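Local coordinates for protein adhesin LabA (Helicobacter pylori, PDB 6GMM) that is an adhesin that probably attaches Helicobacter pylori to the gastric mucosa by binding LacdiNAc sugars, at residues L5-L15 / A405-L415. Sequence-based numbering, arbitrary orientation.
Sequences LSDSYERLNNL and AISSLPDAQSL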
loop_
_atom_site.group_PDB
_atom_site.type_symbol
_atom_site.label_atom_id
_atom_site.label_comp_id
_atom_site.label_asym_id
_atom_site.label_seq_id
_atom_site.Cartn_x
_atom_site.Cartn_y
_atom_site.Cartn_z
ATOM N N LEU A 5 0.303 -5.478 -43.592
ATOM C CA LEU A 5 -1.151 -5.628 -43.440
ATOM C C LEU A 5 -1.522 -5.975 -41.995
ATOM O O LEU A 5 -2.470 -5.397 -41.458
ATOM C CB LEU A 5 -1.680 -6.683 -44.436
ATOM C CG LEU A 5 -3.129 -7.155 -44.317
ATOM C CD1 LEU A 5 -4.113 -6.102 -44.828
ATOM C CD2 LEU A 5 -3.323 -8.449 -45.073
ATOM N N SER A 6 -0.737 -6.867 -41.346
ATOM C CA SER A 6 -0.955 -7.247 -39.948
ATOM C C SER A 6 -0.666 -6.060 -39.044
ATOM O O SER A 6 -1.378 -5.844 -38.062
ATOM C CB SER A 6 -0.073 -8.426 -39.570
ATOM O OG SER A 6 -0.402 -8.857 -38.260
ATOM N N ASP A 7 0.364 -5.274 -39.409
ATOM C CA ASP A 7 0.788 -4.070 -38.696
ATOM C C ASP A 7 -0.305 -3.009 -38.780
ATOM O O ASP A 7 -0.610 -2.362 -37.774
ATOM C CB ASP A 7 2.102 -3.522 -39.292
ATOM C CG ASP A 7 3.353 -4.311 -38.943
ATOM O OD1 ASP A 7 3.473 -4.758 -37.771
ATOM O OD2 ASP A 7 4.236 -4.440 -39.822
ATOM N N SER A 8 -0.911 -2.868 -39.976
ATOM C CA SER A 8 -1.983 -1.922 -40.244
ATOM C C SER A 8 -3.243 -2.248 -39.443
ATOM O O SER A 8 -3.955 -1.319 -39.035
ATOM C CB SER A 8 -2.306 -1.894 -41.733
ATOM O OG SER A 8 -1.208 -1.407 -42.486
ATOM N N TYR A 9 -3.514 -3.560 -39.214
ATOM C CA TYR A 9 -4.690 -4.004 -38.481
ATOM C C TYR A 9 -4.550 -3.752 -37.000
ATOM O O TYR A 9 -5.486 -3.223 -36.404
ATOM C CB TYR A 9 -5.071 -5.452 -38.814
ATOM C CG TYR A 9 -6.143 -5.532 -39.888
ATOM C CD1 TYR A 9 -7.494 -5.545 -39.556
ATOM C CD2 TYR A 9 -5.805 -5.585 -41.240
ATOM C CE1 TYR A 9 -8.483 -5.614 -40.538
ATOM C CE2 TYR A 9 -6.786 -5.636 -42.232
ATOM C CZ TYR A 9 -8.124 -5.654 -41.874
ATOM O OH TYR A 9 -9.104 -5.734 -42.835
ATOM N N GLU A 10 -3.371 -4.061 -36.414
ATOM C CA GLU A 10 -3.093 -3.802 -34.999
ATOM C C GLU A 10 -3.133 -2.284 -34.727
ATOM O O GLU A 10 -3.640 -1.861 -33.686
ATOM C CB GLU A 10 -1.762 -4.454 -34.560
ATOM C CG GLU A 10 -1.541 -4.552 -33.049
ATOM C CD GLU A 10 -2.572 -5.297 -32.208
ATOM O OE1 GLU A 10 -2.901 -6.457 -32.554
ATOM O OE2 GLU A 10 -3.009 -4.740 -31.172
ATOM N N ARG A 11 -2.684 -1.483 -35.713
ATOM C CA ARG A 11 -2.669 -0.017 -35.696
ATOM C C ARG A 11 -4.103 0.515 -35.670
ATOM O O ARG A 11 -4.413 1.395 -34.872
ATOM C CB ARG A 11 -1.969 0.501 -36.964
ATOM C CG ARG A 11 -1.140 1.765 -36.777
ATOM C CD ARG A 11 0.234 1.630 -37.430
ATOM N NE ARG A 11 0.155 1.296 -38.857
ATOM C CZ ARG A 11 1.088 0.622 -39.526
ATOM N NH1 ARG A 11 2.185 0.198 -38.905
ATOM N NH2 ARG A 11 0.929 0.362 -40.818
ATOM N N LEU A 12 -4.975 -0.024 -36.558
ATOM C CA LEU A 12 -6.371 0.373 -36.634
ATOM C C LEU A 12 -7.105 -0.043 -35.375
ATOM O O LEU A 12 -7.813 0.785 -34.798
ATOM C CB LEU A 12 -7.043 -0.194 -37.895
ATOM C CG LEU A 12 -8.541 0.073 -38.088
ATOM C CD1 LEU A 12 -8.833 1.547 -38.338
ATOM C CD2 LEU A 12 -9.089 -0.765 -39.230
ATOM N N ASN A 13 -6.877 -1.296 -34.911
ATOM C CA ASN A 13 -7.506 -1.833 -33.703
ATOM C C ASN A 13 -7.247 -0.978 -32.475
ATOM O O ASN A 13 -8.187 -0.705 -31.726
ATOM C CB ASN A 13 -7.134 -3.297 -33.450
ATOM C CG ASN A 13 -7.861 -3.910 -32.270
ATOM O OD1 ASN A 13 -9.076 -3.739 -32.077
ATOM N ND2 ASN A 13 -7.125 -4.619 -31.439
ATOM N N ASN A 14 -6.006 -0.510 -32.298
ATOM C CA ASN A 14 -5.688 0.321 -31.140
ATOM C C ASN A 14 -6.336 1.703 -31.235
ATOM O O ASN A 14 -6.766 2.235 -30.209
ATOM C CB ASN A 14 -4.175 0.380 -30.862
ATOM C CG ASN A 14 -3.583 -0.957 -30.466
ATOM O OD1 ASN A 14 -4.145 -1.732 -29.660
ATOM N ND2 ASN A 14 -2.413 -1.241 -31.011
ATOM N N LEU A 15 -6.509 2.224 -32.459
ATOM C CA LEU A 15 -7.203 3.491 -32.694
ATOM C C LEU A 15 -8.698 3.314 -32.345
ATOM O O LEU A 15 -9.315 4.226 -31.800
ATOM C CB LEU A 15 -7.066 3.926 -34.168
ATOM C CG LEU A 15 -5.732 4.548 -34.616
ATOM C CD1 LEU A 15 -5.625 4.540 -36.144
ATOM C CD2 LEU A 15 -5.598 5.983 -34.124
ATOM N N ALA A 405 -6.747 5.625 -41.999
ATOM C CA ALA A 405 -6.217 4.264 -41.886
ATOM C C ALA A 405 -6.989 3.269 -42.742
ATOM O O ALA A 405 -6.374 2.490 -43.470
ATOM C CB ALA A 405 -6.186 3.819 -40.418
ATOM N N ILE A 406 -8.321 3.351 -42.724
ATOM C CA ILE A 406 -9.197 2.454 -43.492
ATOM C C ILE A 406 -9.007 2.622 -45.005
ATOM O O ILE A 406 -8.943 1.619 -45.714
ATOM C CB ILE A 406 -10.668 2.603 -43.021
ATOM C CG1 ILE A 406 -10.799 1.972 -41.624
ATOM C CG2 ILE A 406 -11.661 1.942 -43.973
ATOM C CD1 ILE A 406 -11.875 2.484 -40.857
ATOM N N SER A 407 -8.841 3.872 -45.472
ATOM C CA SER A 407 -8.672 4.245 -46.883
ATOM C C SER A 407 -7.681 3.389 -47.676
ATOM O O SER A 407 -7.987 3.020 -48.809
ATOM C CB SER A 407 -8.305 5.719 -47.000
ATOM O OG SER A 407 -9.384 6.521 -46.549
ATOM N N SER A 408 -6.517 3.068 -47.092
ATOM C CA SER A 408 -5.498 2.263 -47.766
ATOM C C SER A 408 -5.723 0.749 -47.667
ATOM O O SER A 408 -5.139 -0.003 -48.448
ATOM C CB SER A 408 -4.108 2.628 -47.258
ATOM O OG SER A 408 -3.966 2.360 -45.872
ATOM N N LEU A 409 -6.557 0.307 -46.717
ATOM C CA LEU A 409 -6.837 -1.108 -46.469
ATOM C C LEU A 409 -7.659 -1.792 -47.577
ATOM O O LEU A 409 -8.540 -1.141 -48.151
ATOM C CB LEU A 409 -7.539 -1.258 -45.110
ATOM C CG LEU A 409 -6.725 -1.828 -43.948
ATOM C CD1 LEU A 409 -5.531 -0.948 -43.597
ATOM C CD2 LEU A 409 -7.585 -1.985 -42.722
ATOM N N PRO A 410 -7.408 -3.100 -47.884
ATOM C CA PRO A 410 -8.236 -3.785 -48.900
ATOM C C PRO A 410 -9.673 -3.957 -48.392
ATOM O O PRO A 410 -9.878 -4.276 -47.212
ATOM C CB PRO A 410 -7.514 -5.119 -49.122
ATOM C CG PRO A 410 -6.765 -5.364 -47.860
ATOM C CD PRO A 410 -6.401 -4.015 -47.303
ATOM N N ASP A 411 -10.660 -3.681 -49.271
ATOM C CA ASP A 411 -12.099 -3.670 -48.968
ATOM C C ASP A 411 -12.407 -2.669 -47.820
ATOM O O ASP A 411 -13.013 -3.000 -46.791
ATOM C CB ASP A 411 -12.690 -5.083 -48.741
ATOM C CG ASP A 411 -14.214 -5.154 -48.665
ATOM O OD1 ASP A 411 -14.893 -4.439 -49.451
ATOM O OD2 ASP A 411 -14.729 -5.939 -47.838
ATOM N N ALA A 412 -11.945 -1.425 -48.038
ATOM C CA ALA A 412 -12.133 -0.269 -47.171
ATOM C C ALA A 412 -13.622 0.075 -47.090
ATOM O O ALA A 412 -14.064 0.659 -46.103
ATOM C CB ALA A 412 -11.368 0.910 -47.742
ATOM N N GLN A 413 -14.381 -0.298 -48.144
ATOM C CA GLN A 413 -15.816 -0.080 -48.301
ATOM C C GLN A 413 -16.668 -0.779 -47.227
ATOM O O GLN A 413 -17.621 -0.166 -46.747
ATOM C CB GLN A 413 -16.277 -0.462 -49.722
ATOM N N SER A 414 -16.340 -2.041 -46.843
ATOM C CA SER A 414 -17.105 -2.751 -45.796
ATOM C C SER A 414 -16.829 -2.141 -44.394
ATOM O O SER A 414 -17.735 -2.016 -43.556
ATOM C CB SER A 414 -16.786 -4.247 -45.802
ATOM O OG SER A 414 -15.524 -4.543 -45.221
ATOM N N LEU A 415 -15.573 -1.723 -44.206
ATOM C CA LEU A 415 -14.996 -1.164 -42.996
ATOM C C LEU A 415 -15.310 0.312 -42.764
ATOM O O LEU A 415 -15.259 0.740 -41.621
ATOM C CB LEU A 415 -13.472 -1.344 -43.082
ATOM C CG LEU A 415 -12.773 -2.105 -41.966
ATOM C CD1 LEU A 415 -13.271 -3.544 -41.850
ATOM C CD2 LEU A 415 -11.289 -2.117 -42.203
#
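A405, in the last turns of helix 388-408, turns its methyl toward helix 4-28, where CB meets CD1 of L12 at 4.1 Å and, more loosely, CD1 of L15. I406 supplies the flank of its side chain: CG1 lies 3.9 Å from L12 CD1, the two side chains passing at a slant. L12 reaches this spot because its CG stands opposite the backbone N (chi1 177°), which carries the branch toward A405 and I406. L409 N bonds to I406 O (2.9 Å), and the chain runs into a turn at L409 and P410.

L409 does the most varied work, using both its methyls. CD1 abuts CB of S8 at 3.8 Å, while the hydroxyl of S8 bonds instead to the carbonyl O of D4. CD2 sits over one face of the Y9 ring in a CH-pi contact, 4.1 Å from the centroid and 25° off the normal, shifted toward the CE2 and CZ rim; it also touches L12 CD2. P410 carries the apolar strip to its exposed end, its ring carbon CD resting 4.0 Å from CD1 of L5. After D411, S414 OG bonds to D411 OD2 from above the carboxylate plane. The L415 side chain reaches back to the interface, its CD2 meeting L12 CD2 tip to tip at 3.9 Å.

No hydrogen bond joins the two segments. Y9 also touches L452 of helix 439-452, and L12 touches I402. This is apolar packing of a helix against a helix end and turn in a small helical bundle near the chain termini, the centre of the contact about 42 Å from the centre of the chain, where the N-terminal helix packs against the end of helix 388-408 and the turn leading into helix 412-415.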